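Local coordinates for phosphatidylinositol 4,5-bisphosphate-binding protein SLM1 (Saccharomyces cerevisiae, PDB 4A6H), which binds phosphatidylinositol 4,5-bisphosphate through its PH domain, the part described here, and acts as an effector of TORC2 and calcineurin signalling, at residues A[76-84]-A[95-106]. Numbering follows the deposited sequence.
With I4D (D-myo-inositol-4-phosphate), chain G; PO4 (phosphate ion), chain E.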
loop_
_atom_site.group_PDB
_atom_site.type_symbol
_atom_site.label_atom_id
_atom_site.label_comp_id
_atom_site.label_asym_id
_atom_site.label_seq_id
_atom_site.Cartn_x
_atom_site.Cartn_y
_atom_site.Cartn_z
ATOM N N SER A 76 21.746 18.494 15.213
ATOM C CA SER A 76 21.322 17.404 14.341
ATOM C C SER A 76 20.790 17.939 13.016
ATOM O O SER A 76 20.055 18.926 12.999
ATOM C CB SER A 76 20.253 16.554 15.033
ATOM O OG SER A 76 19.777 15.535 14.179
ATOM N N ASP A 77 21.166 17.288 11.913
ATOM C CA ASP A 77 20.639 17.612 10.587
ATOM C C ASP A 77 19.733 16.487 10.069
ATOM O O ASP A 77 19.672 16.217 8.866
ATOM C CB ASP A 77 21.787 17.846 9.596
ATOM C CG ASP A 77 22.661 16.618 9.423
ATOM O OD1 ASP A 77 22.549 15.686 10.249
ATOM O OD2 ASP A 77 23.465 16.593 8.461
ATOM N N ALA A 78 19.016 15.845 10.989
ATOM C CA ALA A 78 18.271 14.636 10.677
ATOM C C ALA A 78 16.829 14.748 11.135
ATOM O O ALA A 78 16.199 13.742 11.501
ATOM C CB ALA A 78 18.936 13.437 11.338
ATOM N N LYS A 79 16.288 15.964 11.074
ATOM C CA LYS A 79 14.931 16.222 11.562
ATOM C C LYS A 79 13.948 16.526 10.441
ATOM O O LYS A 79 14.336 17.041 9.387
ATOM C CB LYS A 79 14.947 17.398 12.544
ATOM C CG LYS A 79 15.630 17.089 13.861
ATOM C CD LYS A 79 15.796 18.333 14.718
ATOM C CE LYS A 79 17.168 18.934 14.468
ATOM N NZ LYS A 79 17.453 20.131 15.300
ATOM N N PHE A 80 12.676 16.205 10.670
ATOM C CA PHE A 80 11.607 16.615 9.770
ATOM C C PHE A 80 10.329 16.918 10.534
ATOM O O PHE A 80 10.178 16.526 11.695
ATOM C CB PHE A 80 11.369 15.596 8.636
ATOM C CG PHE A 80 10.745 14.292 9.081
ATOM C CD1 PHE A 80 11.533 13.248 9.539
ATOM C CD2 PHE A 80 9.370 14.107 9.008
ATOM C CE1 PHE A 80 10.954 12.039 9.940
ATOM C CE2 PHE A 80 8.789 12.908 9.405
ATOM C CZ PHE A 80 9.587 11.876 9.870
ATOM N N VAL A 81 9.417 17.628 9.877
ATOM C CA VAL A 81 8.158 18.030 10.481
ATOM C C VAL A 81 6.984 17.348 9.806
ATOM O O VAL A 81 6.874 17.340 8.571
ATOM C CB VAL A 81 7.962 19.551 10.368
ATOM C CG1 VAL A 81 6.634 19.962 10.987
ATOM C CG2 VAL A 81 9.142 20.283 11.003
ATOM N N LEU A 82 6.114 16.777 10.632
ATOM C CA LEU A 82 4.853 16.185 10.204
ATOM C C LEU A 82 3.740 17.120 10.656
ATOM O O LEU A 82 3.628 17.434 11.840
ATOM C CB LEU A 82 4.683 14.785 10.811
ATOM C CG LEU A 82 3.482 13.959 10.358
ATOM C CD1 LEU A 82 3.591 13.635 8.877
ATOM C CD2 LEU A 82 3.408 12.683 11.174
ATOM N N HIS A 83 2.926 17.569 9.702
ATOM C CA HIS A 83 1.871 18.549 9.951
ATOM C C HIS A 83 0.494 17.894 9.907
ATOM O O HIS A 83 0.228 17.089 9.021
ATOM C CB HIS A 83 1.935 19.633 8.871
ATOM C CG HIS A 83 0.856 20.665 8.972
ATOM N ND1 HIS A 83 0.916 21.716 9.862
ATOM C CD2 HIS A 83 -0.290 20.831 8.270
ATOM C CE1 HIS A 83 -0.154 22.476 9.716
ATOM N NE2 HIS A 83 -0.901 21.964 8.754
ATOM N N ALA A 84 -0.378 18.233 10.856
ATOM C CA ALA A 84 -1.742 17.700 10.863
ATOM C C ALA A 84 -2.732 18.618 10.152
ATOM O O ALA A 84 -2.826 19.811 10.457
ATOM C CB ALA A 84 -2.204 17.435 12.291
ATOM N N ASN A 95 2.023 20.594 14.684
ATOM C CA ASN A 95 3.213 20.056 14.034
ATOM C C ASN A 95 4.066 19.236 14.981
ATOM O O ASN A 95 4.371 19.668 16.088
ATOM C CB ASN A 95 4.053 21.199 13.477
ATOM C CG ASN A 95 3.294 22.036 12.480
ATOM O OD1 ASN A 95 3.158 21.655 11.324
ATOM N ND2 ASN A 95 2.775 23.175 12.929
ATOM N N TRP A 96 4.449 18.049 14.531
ATOM C CA TRP A 96 5.325 17.187 15.303
ATOM C C TRP A 96 6.683 17.067 14.640
ATOM O O TRP A 96 6.790 17.023 13.413
ATOM C CB TRP A 96 4.699 15.811 15.469
ATOM C CG TRP A 96 3.690 15.764 16.584
ATOM C CD1 TRP A 96 3.246 16.818 17.336
ATOM C CD2 TRP A 96 3.007 14.606 17.075
ATOM N NE1 TRP A 96 2.326 16.385 18.261
ATOM C CE2 TRP A 96 2.160 15.032 18.122
ATOM C CE3 TRP A 96 3.021 13.256 16.727
ATOM C CZ2 TRP A 96 1.338 14.147 18.830
ATOM C CZ3 TRP A 96 2.200 12.375 17.437
ATOM C CH2 TRP A 96 1.377 12.829 18.472
ATOM N N VAL A 97 7.728 17.032 15.457
ATOM C CA VAL A 97 9.084 17.011 14.942
ATOM C C VAL A 97 9.696 15.651 15.223
ATOM O O VAL A 97 9.651 15.172 16.364
ATOM C CB VAL A 97 9.935 18.121 15.575
ATOM C CG1 VAL A 97 11.378 18.020 15.098
ATOM C CG2 VAL A 97 9.355 19.495 15.230
ATOM N N PHE A 98 10.226 15.024 14.174
ATOM C CA PHE A 98 10.879 13.733 14.271
ATOM C C PHE A 98 12.357 13.845 13.980
ATOM O O PHE A 98 12.786 14.673 13.182
ATOM C CB PHE A 98 10.252 12.739 13.290
ATOM C CG PHE A 98 8.846 12.342 13.648
ATOM C CD1 PHE A 98 7.775 13.077 13.182
ATOM C CD2 PHE A 98 8.597 11.239 14.456
ATOM C CE1 PHE A 98 6.478 12.718 13.510
ATOM C CE2 PHE A 98 7.303 10.879 14.783
ATOM C CZ PHE A 98 6.243 11.615 14.310
ATOM N N LYS A 99 13.137 12.998 14.635
ATOM C CA LYS A 99 14.572 12.989 14.441
ATOM C C LYS A 99 15.050 11.571 14.143
ATOM O O LYS A 99 14.790 10.645 14.909
ATOM C CB LYS A 99 15.281 13.558 15.674
ATOM C CG LYS A 99 16.804 13.564 15.567
ATOM C CD LYS A 99 17.463 14.342 16.705
ATOM C CE LYS A 99 17.303 13.649 18.035
ATOM N NZ LYS A 99 18.151 14.312 19.071
ATOM N N ALA A 100 15.767 11.410 13.032
ATOM C CA ALA A 100 16.306 10.111 12.661
ATOM C C ALA A 100 17.785 10.069 13.016
ATOM O O ALA A 100 18.331 11.018 13.593
ATOM C CB ALA A 100 16.100 9.840 11.175
ATOM N N ASP A 101 18.438 8.975 12.642
ATOM C CA ASP A 101 19.846 8.766 12.978
ATOM C C ASP A 101 20.816 9.614 12.150
ATOM O O ASP A 101 21.911 9.939 12.606
ATOM C CB ASP A 101 20.192 7.287 12.801
ATOM C CG ASP A 101 18.965 6.388 12.865
ATOM O OD1 ASP A 101 18.108 6.463 11.953
ATOM O OD2 ASP A 101 18.854 5.605 13.832
ATOM N N SER A 102 20.410 9.963 10.936
ATOM C CA SER A 102 21.276 10.678 10.005
ATOM C C SER A 102 20.437 11.453 9.005
ATOM O O SER A 102 19.240 11.209 8.866
ATOM C CB SER A 102 22.151 9.689 9.238
ATOM O OG SER A 102 21.353 8.853 8.411
ATOM N N TYR A 103 21.075 12.372 8.290
ATOM C CA TYR A 103 20.405 13.108 7.226
ATOM C C TYR A 103 19.813 12.140 6.213
ATOM O O TYR A 103 18.669 12.286 5.801
ATOM C CB TYR A 103 21.379 14.072 6.527
ATOM C CG TYR A 103 20.783 14.782 5.338
ATOM C CD1 TYR A 103 20.010 15.925 5.504
ATOM C CD2 TYR A 103 20.985 14.311 4.043
ATOM C CE1 TYR A 103 19.453 16.577 4.411
ATOM C CE2 TYR A 103 20.428 14.952 2.953
ATOM C CZ TYR A 103 19.666 16.082 3.140
ATOM O OH TYR A 103 19.122 16.723 2.049
ATOM N N GLU A 104 20.601 11.143 5.813
ATOM C CA GLU A 104 20.170 10.205 4.778
ATOM C C GLU A 104 18.948 9.396 5.223
ATOM O O GLU A 104 18.020 9.187 4.442
ATOM C CB GLU A 104 21.321 9.267 4.396
ATOM C CG GLU A 104 22.668 9.972 4.208
ATOM C CD GLU A 104 23.495 10.021 5.488
ATOM O OE1 GLU A 104 24.092 8.983 5.852
ATOM O OE2 GLU A 104 23.555 11.094 6.128
ATOM N N SER A 105 18.951 8.945 6.476
ATOM C CA SER A 105 17.820 8.193 6.997
ATOM C C SER A 105 16.601 9.098 7.065
ATOM O O SER A 105 15.489 8.693 6.714
ATOM C CB SER A 105 18.129 7.635 8.382
ATOM O OG SER A 105 16.992 6.986 8.922
ATOM N N MET A 106 16.816 10.321 7.541
ATOM C CA MET A 106 15.726 11.278 7.622
ATOM C C MET A 106 15.106 11.484 6.244
ATOM O O MET A 106 13.880 11.526 6.104
ATOM C CB MET A 106 16.212 12.604 8.215
ATOM C CG MET A 106 15.185 13.735 8.197
ATOM S SD MET A 106 15.024 14.560 6.602
ATOM C CE MET A 106 16.513 15.550 6.635
HETATM O O5 I4D G . 14.771 20.174 19.315
HETATM C C5 I4D G . 16.133 19.695 19.831
HETATM C C6 I4D G . 17.045 19.197 18.650
HETATM O O6 I4D G . 17.068 19.989 17.501
HETATM C C4 I4D G . 16.274 19.390 21.420
HETATM O O4 I4D G . 15.489 20.089 22.397
HETATM P P4 I4D G . 14.239 19.617 23.146
HETATM O O43 I4D G . 14.094 18.144 23.229
HETATM O O42 I4D G . 13.026 20.158 22.539
HETATM O O41 I4D G . 14.308 20.213 24.486
HETATM C C3 I4D G . 17.695 19.122 21.770
HETATM O O3 I4D G . 17.727 18.409 22.989
HETATM C C2 I4D G . 18.413 18.323 20.675
HETATM O O2 I4D G . 18.709 16.977 20.959
HETATM C C1 I4D G . 18.347 18.597 19.119
HETATM O O1 I4D G . 19.220 17.835 18.234
HETATM P P PO4 E . 2.678 23.476 17.209
HETATM O O1 PO4 E . 4.141 23.635 17.542
HETATM O O2 PO4 E . 2.189 22.149 17.739
HETATM O O3 PO4 E . 1.898 24.602 17.847
HETATM O O4 PO4 E . 2.480 23.525 15.715
HETATM O O HOH W 1 23.592 13.288 9.317
#
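Strands 79-84 and 95-99 pair antiparallel, their axes 4.7 Å apart at closest. Phe80 and Phe98 exchange two backbone hydrogen bonds, as do Leu82 and Trp96, and Ala100 N extends the series to Ala78 O (2.8 Å). On the face carrying Phe80, Leu82, Trp96 and Phe98, the CB of Phe98 sits over one face of the Phe80 ring, 3.8 Å from its centroid, a CH-pi contact. The two rings are nearly parallel, with planes at 17°, yet slid so far apart that they barely overlap. A chi1 of 70°, which places CG of Phe80 between the backbone N and carbonyl carbon, brings that ring against CB of Phe98. Leu82 CB lies at the edge of the Phe98 ring, 3.8 Å from Phe98 CE1. Both strands belong to the strongly bent antiparallel sheet of the PH fold, whose C-terminal helix, 103-116, supplies Met106, Trp109 and Phe110 to cover Phe80. Ser102 caps that helix, its OG accepting from Ser105 N, while one water links Asp77 OD1 to Tyr103 N and Asp77 OD2 accepts from Asn66 N. On the other face of the hairpin, Lys79 and Lys99 lie side by side, pointing the same way, and line an inositol 4-phosphate pocket with Arg15 and Tyr22; Lys99 NZ makes a weak hydrogen bond to the ligand O2. Further along, His83 ND1 donates within its ring plane to Asn95 OD1 (2.7 Å), whereas Asn95 ND2 holds a phosphate ion, probably from the crystallisation liquor, through O4 at 2.8 Å.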